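Basic helix-loop-helix, putative, expressed (Oryza sativa subsp. japonica, PDB 5LW0) binds ADP-ribose through the macrodomain described here and probably takes part in the ADP-ribosylation-dependent regulation of DNA interstrand crosslink repair. Local coordinates at residues Leu77-Ser81 against His82-Ile86; Asp151-Arg154 against Ala155-Cys159; Asn206-Thr209 against Lys210-Ile214; Glu217-Thr220 against Ser221-Asn225. One frame throughout, in Å; residues are numbered along the deposited sequence.

Contact 1 (Leu77-Ser81 against His82-Ile86). With AR6 ([(2R,3S,4R,5R)-5-(6-aminopurin-9-yl)-3,4-dihydroxy-oxolan-2-yl]methyl [hydroxy-[[(2R,3S,4R,5S)-3,4,5-trihydroxyoxolan-2-yl]methoxy]phosphoryl] hydrogen phosphate), chain C.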
# COMPACT_ATOMS: atom_id res chain seq x y z
N LEU A 77 -5.42 4.20 4.56
CA LEU A 77 -4.24 3.65 5.19
C LEU A 77 -4.67 2.63 6.25
O LEU A 77 -5.42 2.99 7.18
CB LEU A 77 -3.37 4.76 5.79
CG LEU A 77 -2.16 4.28 6.65
CD1 LEU A 77 -1.11 3.56 5.80
CD2 LEU A 77 -1.58 5.45 7.36
N VAL A 78 -4.17 1.42 6.14
CA VAL A 78 -4.56 0.37 7.05
C VAL A 78 -3.37 -0.14 7.85
O VAL A 78 -2.25 -0.22 7.35
CB VAL A 78 -5.24 -0.80 6.33
CG1 VAL A 78 -6.51 -0.31 5.64
CG2 VAL A 78 -4.29 -1.48 5.35
N ASP A 79 -3.64 -0.51 9.11
CA ASP A 79 -2.65 -1.23 9.93
C ASP A 79 -3.45 -2.18 10.84
O ASP A 79 -4.65 -1.96 11.11
CB ASP A 79 -1.76 -0.27 10.72
CG ASP A 79 -0.40 -0.92 11.15
OD1 ASP A 79 -0.15 -2.07 10.73
OD2 ASP A 79 0.38 -0.26 11.96
N LEU A 80 -2.79 -3.20 11.33
CA LEU A 80 -3.47 -4.28 12.02
C LEU A 80 -3.97 -3.90 13.40
O LEU A 80 -4.97 -4.44 13.85
CB LEU A 80 -2.50 -5.46 12.17
CG LEU A 80 -2.30 -6.31 10.98
CD1 LEU A 80 -1.04 -7.17 11.22
CD2 LEU A 80 -3.54 -7.13 10.83
N SER A 81 -3.25 -3.07 14.10
CA SER A 81 -3.57 -2.81 15.50
C SER A 81 -4.08 -1.44 15.74
O SER A 81 -3.56 -0.48 15.21
CB SER A 81 -2.31 -3.04 16.40
OG SER A 81 -2.62 -2.69 17.76
N HIS A 82 -5.06 -1.30 16.64
CA HIS A 82 -5.52 0.02 17.06
C HIS A 82 -4.50 0.83 17.78
O HIS A 82 -4.63 2.02 17.86
CB HIS A 82 -6.79 -0.07 17.92
CG HIS A 82 -6.54 -0.47 19.33
ND1 HIS A 82 -6.43 -1.80 19.72
CD2 HIS A 82 -6.39 0.26 20.46
CE1 HIS A 82 -6.23 -1.86 21.03
NE2 HIS A 82 -6.20 -0.63 21.50
N LYS A 83 -3.44 0.19 18.28
CA LYS A 83 -2.34 0.91 18.91
C LYS A 83 -1.27 1.35 17.95
O LYS A 83 -0.28 2.00 18.36
CB LYS A 83 -1.69 0.05 19.98
CG LYS A 83 -2.69 -0.52 20.98
CD LYS A 83 -2.11 -1.72 21.72
CE LYS A 83 -1.15 -1.27 22.79
NZ LYS A 83 -1.86 -0.60 23.91
N SER A 84 -1.47 1.06 16.66
CA SER A 84 -0.51 1.48 15.62
C SER A 84 -0.03 2.90 15.76
O SER A 84 -0.79 3.86 15.68
CB SER A 84 -1.15 1.36 14.25
OG SER A 84 -0.28 1.88 13.31
N ARG A 85 1.29 3.05 15.89
CA ARG A 85 1.88 4.30 15.97
C ARG A 85 1.81 5.06 14.64
O ARG A 85 1.59 6.26 14.61
CB ARG A 85 3.34 4.17 16.43
CG ARG A 85 4.00 5.51 16.59
CD ARG A 85 5.01 5.58 17.74
NE ARG A 85 5.42 6.98 17.91
CZ ARG A 85 6.49 7.53 17.33
NH1 ARG A 85 7.33 6.80 16.59
NH2 ARG A 85 6.74 8.83 17.51
N ILE A 86 1.98 4.34 13.53
CA ILE A 86 1.91 5.03 12.24
C ILE A 86 0.48 5.55 11.98
O ILE A 86 0.30 6.68 11.51
CB ILE A 86 2.43 4.14 11.06
CG1 ILE A 86 2.61 4.98 9.82
CG2 ILE A 86 1.49 2.95 10.78
CD1 ILE A 86 3.72 5.99 9.90
N1 AR6 C . -2.84 -5.93 7.28
C2 AR6 C . -2.54 -4.62 7.40
N3 AR6 C . -1.35 -4.17 7.72
C4 AR6 C . -0.31 -5.03 7.95
C5 AR6 C . -0.51 -6.44 7.81
C6 AR6 C . -1.87 -6.89 7.45
N6 AR6 C . -2.17 -8.15 7.29
N7 AR6 C . 0.73 -7.06 8.10
C8 AR6 C . 1.61 -6.06 8.32
N9 AR6 C . 1.00 -4.83 8.23
PA AR6 C . 5.99 -4.73 6.24
PB AR6 C . 8.08 -3.12 4.85
C1' AR6 C . 1.59 -3.51 8.29
O1A AR6 C . 7.10 -5.21 7.21
O1B AR6 C . 8.58 -2.49 6.13
C1D AR6 C . 7.98 -8.02 3.56
O1D AR6 C . 7.81 -9.31 4.12
C2' AR6 C . 2.73 -3.29 9.28
O2' AR6 C . 2.27 -3.18 10.66
O2A AR6 C . 5.06 -5.72 5.66
O2B AR6 C . 7.93 -2.29 3.61
C2D AR6 C . 8.61 -8.16 2.15
O2D AR6 C . 9.01 -9.56 1.87
C3' AR6 C . 3.37 -2.05 8.70
O3' AR6 C . 2.71 -0.84 9.16
O3A AR6 C . 6.66 -3.88 5.03
C3D AR6 C . 9.79 -7.22 2.15
O3D AR6 C . 10.97 -8.07 2.21
C4' AR6 C . 3.16 -2.21 7.18
O4' AR6 C . 2.23 -3.25 7.01
C4D AR6 C . 9.64 -6.38 3.44
O4D AR6 C . 8.82 -7.12 4.37
C5' AR6 C . 4.42 -2.54 6.43
O5' AR6 C . 5.17 -3.58 7.08
C5D AR6 C . 8.93 -5.04 3.25
O5D AR6 C . 9.08 -4.34 4.51
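His82 and Lys83 fill the two central positions of a type I beta turn that runs from Ser81 to Ser84. The side chain of His82 leaves the backbone away from Leu77-Ser81. Lys83 gives its backbone N to Ser81 OG (3.0 Å, 159°), which makes an ST turn, and its CB lies 3.6 Å from the same OG. Ser84 closes the beta turn with Ser84 N on Ser81 O at 3.0 Å, coming from above the carbonyl plane. Its hydroxyl sits anti to the backbone N (chi1 174°) and faces back to the strand. There Ser84 OG donates to Asp79 OD2 over 2.6 Å, on the lone pair away from OD1. The same OG caps Leu87 N as the N-cap of helix 85-96. Ile86 then lays CG2 3.6 Å from Asp79 OD2.

Asp79 is thus held from the helix side, while OD1 takes O2' of ADP-ribose at 2.7 Å and, only weakly, O3'. Leu80 N also binds OD1, and Leu80 CD1 lies 3.5 Å from C5 of the adenine. This is the strand-to-helix junction of a beta-alpha-beta unit, with an aspartate at the strand's end binding the adenosine ribose in the macrodomain ligand pocket.

Contact 2 (Asp151-Arg154 against Ala155-Cys159)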
# COMPACT_ATOMS: atom_id res chain seq x y z
N ASP A 151 -2.59 -18.01 -7.50
CA ASP A 151 -3.08 -17.12 -8.58
C ASP A 151 -2.28 -15.80 -8.62
O ASP A 151 -2.03 -15.26 -9.68
CB ASP A 151 -4.58 -16.76 -8.43
CG ASP A 151 -5.53 -17.95 -8.76
OD1 ASP A 151 -5.12 -18.84 -9.53
OD2 ASP A 151 -6.66 -17.98 -8.23
N LEU A 152 -1.94 -15.27 -7.46
CA LEU A 152 -1.23 -13.97 -7.43
C LEU A 152 0.18 -14.11 -7.93
O LEU A 152 0.67 -13.26 -8.70
CB LEU A 152 -1.26 -13.37 -6.03
CG LEU A 152 -0.47 -12.06 -5.94
CD1 LEU A 152 -1.07 -11.05 -6.89
CD2 LEU A 152 -0.50 -11.58 -4.49
N GLN A 153 0.85 -15.22 -7.60
CA GLN A 153 2.23 -15.44 -8.11
C GLN A 153 2.19 -15.62 -9.67
O GLN A 153 2.99 -15.01 -10.39
CB GLN A 153 2.94 -16.58 -7.37
CG GLN A 153 4.38 -16.69 -7.79
CD GLN A 153 5.23 -17.55 -6.86
OE1 GLN A 153 4.73 -18.48 -6.21
NE2 GLN A 153 6.50 -17.20 -6.74
N ARG A 154 1.22 -16.39 -10.19
CA ARG A 154 1.05 -16.52 -11.64
C ARG A 154 0.80 -15.18 -12.34
O ARG A 154 1.45 -14.85 -13.32
CB ARG A 154 -0.09 -17.51 -11.96
CG ARG A 154 -0.22 -17.86 -13.42
CD ARG A 154 -1.34 -18.88 -13.65
NE ARG A 154 -2.68 -18.29 -13.53
CZ ARG A 154 -3.51 -18.47 -12.50
NH1 ARG A 154 -4.69 -17.88 -12.51
NH2 ARG A 154 -3.16 -19.22 -11.43
N ALA A 155 -0.08 -14.38 -11.75
CA ALA A 155 -0.43 -13.13 -12.36
C ALA A 155 0.70 -12.13 -12.28
O ALA A 155 0.95 -11.36 -13.25
CB ALA A 155 -1.67 -12.58 -11.71
N THR A 156 1.43 -12.15 -11.18
CA THR A 156 2.51 -11.18 -10.97
C THR A 156 3.64 -11.44 -11.98
O THR A 156 4.17 -10.50 -12.60
CB THR A 156 3.03 -11.25 -9.54
OG1 THR A 156 1.99 -10.90 -8.61
CG2 THR A 156 4.22 -10.38 -9.36
N LYS A 157 3.97 -12.73 -12.18
CA LYS A 157 5.02 -13.11 -13.15
C LYS A 157 4.72 -12.66 -14.59
O LYS A 157 5.62 -12.41 -15.35
CB LYS A 157 5.23 -14.64 -13.14
CG LYS A 157 5.95 -15.14 -11.93
CD LYS A 157 6.39 -16.59 -12.17
CE LYS A 157 6.01 -17.48 -11.03
NZ LYS A 157 6.82 -17.17 -9.83
N GLU A 158 3.44 -12.55 -14.93
CA GLU A 158 3.02 -11.97 -16.21
C GLU A 158 3.20 -10.46 -16.35
O GLU A 158 3.27 -9.95 -17.47
CB GLU A 158 1.59 -12.38 -16.50
CG GLU A 158 1.44 -13.89 -16.62
CD GLU A 158 0.01 -14.40 -16.48
OE1 GLU A 158 -0.91 -13.59 -16.20
OE2 GLU A 158 -0.19 -15.63 -16.63
N CYS A 159 3.34 -9.74 -15.23
CA CYS A 159 3.46 -8.27 -15.26
C CYS A 159 4.90 -7.80 -15.13
O CYS A 159 5.29 -6.85 -15.79
CB CYS A 159 2.60 -7.67 -14.15
SG CYS A 159 0.84 -8.02 -14.43
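The guanidinium of Arg154 and the carboxylate of Glu158 stand with their planes 68° apart, on side chains that run side by side and point the same way. They belong to successive turns of alpha helix 150-159. Their charged ends do not meet: Arg154 NE and Glu158 OE2 are 4.8 Å apart, so any attraction is probably modest. The guanidinium instead turns its edge to Asp151. OD1 of Asp151 lies in its plane, 2.8 Å from Arg154 NH2, and takes this salt bridge on the lone pair away from OD2. NH1 adds a weak second bond. The bend in the Arg154 chain at chi3 (74°) brings the group back toward the preceding turn.

Beside this charged side, Lys157 crosses Gln153 obliquely and brings NZ to 3.2 Å from Gln153 CG. The inner side is mostly apolar. Ala155 and Thr156 pack on Val171 of strand 167-172, and Leu152 packs on helix 139-148 at Ile144 and Tyr145. The polar exception is Thr156 OG1, hydrogen-bonded to His190 NE2.

Thr156 OG1 also folds back on its own helix, 3.5 Å from Leu152 CD1. Leu152 O is gripped twice, by Thr156 N at 2.8 Å and by Thr156 OG1 at 2.7 Å, and the two donors arrive from opposite faces of the carbonyl plane.

Contact 3 (Asn206-Thr209 against Lys210-Ile214)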
# COMPACT_ATOMS: atom_id res chain seq x y z
N ASN A 206 20.75 4.78 6.72
CA ASN A 206 20.26 6.09 7.22
C ASN A 206 20.59 7.32 6.35
O ASN A 206 20.58 8.48 6.87
CB ASN A 206 20.76 6.32 8.65
CG ASN A 206 20.14 5.35 9.65
OD1 ASN A 206 19.32 4.51 9.30
ND2 ASN A 206 20.49 5.52 10.91
N ASP A 207 20.84 7.12 5.03
CA ASP A 207 20.76 8.21 4.07
C ASP A 207 19.28 8.51 3.88
O ASP A 207 18.64 7.95 3.00
CB ASP A 207 21.43 7.87 2.72
CG ASP A 207 21.39 9.05 1.72
OD1 ASP A 207 20.65 10.08 1.92
OD2 ASP A 207 22.09 8.96 0.68
N TYR A 208 18.73 9.33 4.76
CA TYR A 208 17.31 9.71 4.68
C TYR A 208 16.98 10.75 3.64
O TYR A 208 15.81 10.92 3.29
CB TYR A 208 16.77 10.11 6.11
CG TYR A 208 16.30 8.90 6.91
CD1 TYR A 208 15.01 8.34 6.67
CD2 TYR A 208 17.06 8.31 7.85
CE1 TYR A 208 14.57 7.28 7.34
CE2 TYR A 208 16.62 7.19 8.57
CZ TYR A 208 15.33 6.66 8.30
OH TYR A 208 14.84 5.55 8.93
N THR A 209 17.98 11.44 3.08
CA THR A 209 17.75 12.28 1.95
C THR A 209 17.30 11.39 0.81
O THR A 209 16.21 11.60 0.24
CB THR A 209 19.02 13.05 1.54
OG1 THR A 209 19.43 13.89 2.61
CG2 THR A 209 18.74 13.89 0.35
N LYS A 210 18.08 10.35 0.55
CA LYS A 210 17.74 9.43 -0.52
C LYS A 210 16.48 8.62 -0.09
O LYS A 210 15.59 8.38 -0.89
CB LYS A 210 18.88 8.51 -0.79
CG LYS A 210 18.82 7.79 -2.10
CD LYS A 210 20.19 7.21 -2.47
CE LYS A 210 20.10 6.31 -3.70
NZ LYS A 210 19.27 6.93 -4.78
N GLY A 211 16.48 8.15 1.14
CA GLY A 211 15.38 7.37 1.67
C GLY A 211 14.04 8.05 1.55
O GLY A 211 13.03 7.42 1.08
N SER A 212 13.96 9.30 1.94
CA SER A 212 12.73 10.09 1.86
C SER A 212 12.29 10.29 0.44
O SER A 212 11.10 10.15 0.14
CB SER A 212 12.91 11.45 2.52
OG SER A 212 13.18 11.28 3.89
N LYS A 213 13.25 10.58 -0.47
CA LYS A 213 12.92 10.69 -1.90
C LYS A 213 12.32 9.38 -2.40
O LYS A 213 11.29 9.39 -3.11
CB LYS A 213 14.17 11.07 -2.70
CG LYS A 213 14.00 11.13 -4.21
CD LYS A 213 15.38 11.43 -4.84
CE LYS A 213 15.45 11.06 -6.28
NZ LYS A 213 14.88 12.12 -7.11
N ILE A 214 12.93 8.26 -2.06
CA ILE A 214 12.48 6.97 -2.59
C ILE A 214 11.10 6.60 -2.01
O ILE A 214 10.26 6.04 -2.70
CB ILE A 214 13.52 5.88 -2.33
CG1 ILE A 214 14.80 6.18 -3.13
CG2 ILE A 214 13.00 4.52 -2.70
CD1 ILE A 214 15.89 5.19 -2.89
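Asp207 caps the start of helix 208-230 by taking the backbone N-H of Lys210 on its carboxylate. Lys210 N reaches Asp207 OD1 over 2.9 Å in a nearly straight bond (171°). The N-H comes from above the carboxylate plane. Asp207 CG lies anti to the backbone N (chi1 -178°), which swings the carboxylate over the first turn. The main chain follows at once, with Gly211 N on Asp207 O at 2.9 Å. Asp207 therefore holds two successive N-H groups of the helix start, one with its side chain and one with its carbonyl.

The tight part continues one residue on. Tyr208 O accepts from Ser212 N at 2.8 Å and from Ser212 OG at 2.7 Å. The amide comes from well above the carbonyl plane, while the hydroxyl is tilted from it by only 21°. Ser212 OG also lies near the plane of the Tyr208 ring, at its edge, and takes a hydrogen bond from Arg54 NH1.

The other side is loose and faces solvent. Lys210 CB stays 3.6 Å from Asp207 OD2, but the amine leads off, leaving Lys210 NZ 6.5 Å from Asp207 OD2. Thr209 and Lys213 are exposed too, and meet mainly through the backbone bond from Lys213 N to Thr209 O.

Tyr208 ties this helix start to the residues leading into helix 52-69. Its OH is hydrogen-bonded to Asp51 N and its ring packs edge-to-face with Phe50. The tie to helix 52-69 itself is Ser212 with Arg54. Further along, Ile214 turns inward onto loop residues Pro165 and Pro194, the latter following strand 187-192.

Contact 4 (Glu217-Thr220 against Ser221-Asn225). With PO4 (phosphate ion), chain D.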
# COMPACT_ATOMS: atom_id res chain seq x y z
N GLU A 217 8.60 8.65 -3.84
CA GLU A 217 8.44 8.01 -5.17
C GLU A 217 7.58 6.74 -5.12
O GLU A 217 6.78 6.53 -6.02
CB GLU A 217 9.82 7.70 -5.81
CG GLU A 217 10.57 8.92 -6.26
CD GLU A 217 12.01 8.60 -6.73
OE1 GLU A 217 12.64 7.66 -6.20
OE2 GLU A 217 12.54 9.35 -7.58
N ALA A 218 7.77 5.91 -4.10
CA ALA A 218 6.98 4.67 -3.93
C ALA A 218 5.52 5.01 -3.79
O ALA A 218 4.66 4.43 -4.47
CB ALA A 218 7.45 3.88 -2.71
N TYR A 219 5.20 5.98 -2.95
CA TYR A 219 3.77 6.34 -2.77
C TYR A 219 3.18 6.96 -4.03
O TYR A 219 2.05 6.58 -4.46
CB TYR A 219 3.55 7.27 -1.60
CG TYR A 219 3.49 6.55 -0.29
CD1 TYR A 219 2.47 5.65 -0.01
CD2 TYR A 219 4.49 6.69 0.65
CE1 TYR A 219 2.41 4.98 1.19
CE2 TYR A 219 4.46 5.99 1.85
CZ TYR A 219 3.41 5.14 2.15
OH TYR A 219 3.36 4.37 3.27
N THR A 220 3.94 7.83 -4.68
CA THR A 220 3.40 8.46 -5.93
C THR A 220 3.20 7.42 -7.00
O THR A 220 2.15 7.41 -7.66
CB THR A 220 4.29 9.59 -6.37
OG1 THR A 220 4.22 10.59 -5.33
CG2 THR A 220 3.76 10.22 -7.69
N SER A 221 4.10 6.44 -7.08
CA SER A 221 4.01 5.40 -8.05
C SER A 221 2.74 4.52 -7.78
O SER A 221 1.98 4.16 -8.71
CB SER A 221 5.28 4.52 -8.02
OG SER A 221 5.14 3.45 -8.95
N LEU A 222 2.56 4.15 -6.53
CA LEU A 222 1.39 3.44 -6.06
C LEU A 222 0.10 4.16 -6.46
O LEU A 222 -0.78 3.56 -7.07
CB LEU A 222 1.43 3.26 -4.58
CG LEU A 222 0.19 2.75 -3.89
CD1 LEU A 222 -0.25 1.39 -4.45
CD2 LEU A 222 0.39 2.74 -2.40
N PHE A 223 0.01 5.42 -6.12
CA PHE A 223 -1.20 6.17 -6.34
C PHE A 223 -1.46 6.38 -7.79
O PHE A 223 -2.60 6.29 -8.24
CB PHE A 223 -1.20 7.47 -5.58
CG PHE A 223 -1.14 7.34 -4.05
CD1 PHE A 223 -1.61 6.24 -3.37
CD2 PHE A 223 -0.54 8.34 -3.31
CE1 PHE A 223 -1.56 6.17 -2.02
CE2 PHE A 223 -0.47 8.25 -1.95
CZ PHE A 223 -0.93 7.17 -1.31
N GLU A 224 -0.40 6.58 -8.56
CA GLU A 224 -0.55 6.72 -10.04
C GLU A 224 -0.99 5.41 -10.70
O GLU A 224 -1.86 5.41 -11.61
CB GLU A 224 0.73 7.25 -10.68
CG GLU A 224 0.99 8.70 -10.44
CD GLU A 224 0.16 9.62 -11.34
OE1 GLU A 224 -0.29 9.18 -12.42
OE2 GLU A 224 0.05 10.77 -10.97
N ASN A 225 -0.44 4.29 -10.26
CA ASN A 225 -0.94 2.99 -10.73
C ASN A 225 -2.38 2.77 -10.38
O ASN A 225 -3.12 2.22 -11.15
CB ASN A 225 -0.04 1.87 -10.19
CG ASN A 225 1.04 1.50 -11.16
OD1 ASN A 225 0.75 1.20 -12.34
ND2 ASN A 225 2.25 1.28 -10.65
P PO4 D . 4.43 14.29 -5.52
O1 PO4 D . 4.00 14.04 -4.02
O2 PO4 D . 5.03 13.00 -6.08
O3 PO4 D . 5.42 15.52 -5.59
O4 PO4 D . 3.19 14.63 -6.35
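Tyr219 lies alongside Phe223, one helical turn on, and both side chains point the same way. Their nearest approach is Tyr219 CD1 to Phe223 CZ at 3.9 Å. The rings are tilted obliquely, with planes 34° apart and centroids separated by 5.9 Å. Phe223 CG lies anti to its carbonyl carbon (chi1 -63°), and this lays the ring back over the preceding turn. One face of the ring therefore covers Tyr219 O, which approaches Phe223 CD2 to 3.3 Å, offset toward the rim. This is packing; the bond of Tyr219 O is to Phe223 N, at 2.9 Å. Leu222 CD2 comes to Tyr219 CD1 at 4.3 Å and extends the apolar surface.

The outer side is polar. Thr220 OG1 lies 2.7 Å from O2 of a phosphate ion, probably from the crystallisation liquor. It has hydrogen bonds to this oxygen and to His216 O, which its single proton would have to share unless the phosphate carries one. Thr220 O takes Glu224 N at 2.8 Å.

The inner residues serve two layers. Tyr219 and Phe223 press on helix 52-69 at Ala62, and Phe223 meets Phe40 edge-to-face. Leu222 rests on Leu38 and on Val191 of the sheet. Tyr219 OH is hydrogen-bonded to Ile43 N, next to Ser44, whose N binds ADP-ribose. The arrangement is that of the long last helix of this macrodomain construct, laid against the sheet of the alpha/beta/alpha fold, with the Tyr219 side chain about 8 Å from the bound ADP-ribose at the nearest atoms.

From the N terminus the contacts come in series, and none nests in or crosses another. Each joins adjoining segments, so none closes a long loop. Contact 1 turns the chain from strand 74-79 into helix 85-96 at the ligand pocket. Contact 2 lies in helix 150-159, across the chain's centre from contact 1, with their centres about 29 Å apart. It packs on edge strand 167-172 of the sheet. Contacts 3 and 4 share helix 208-230, about 16 Å apart between centres. The first starts that helix near residues 50-54, and the second beds its middle on the sheet and helix 52-69. Contact 4 comes within about 5 Å of contact 1 at the nearest atoms, without touching.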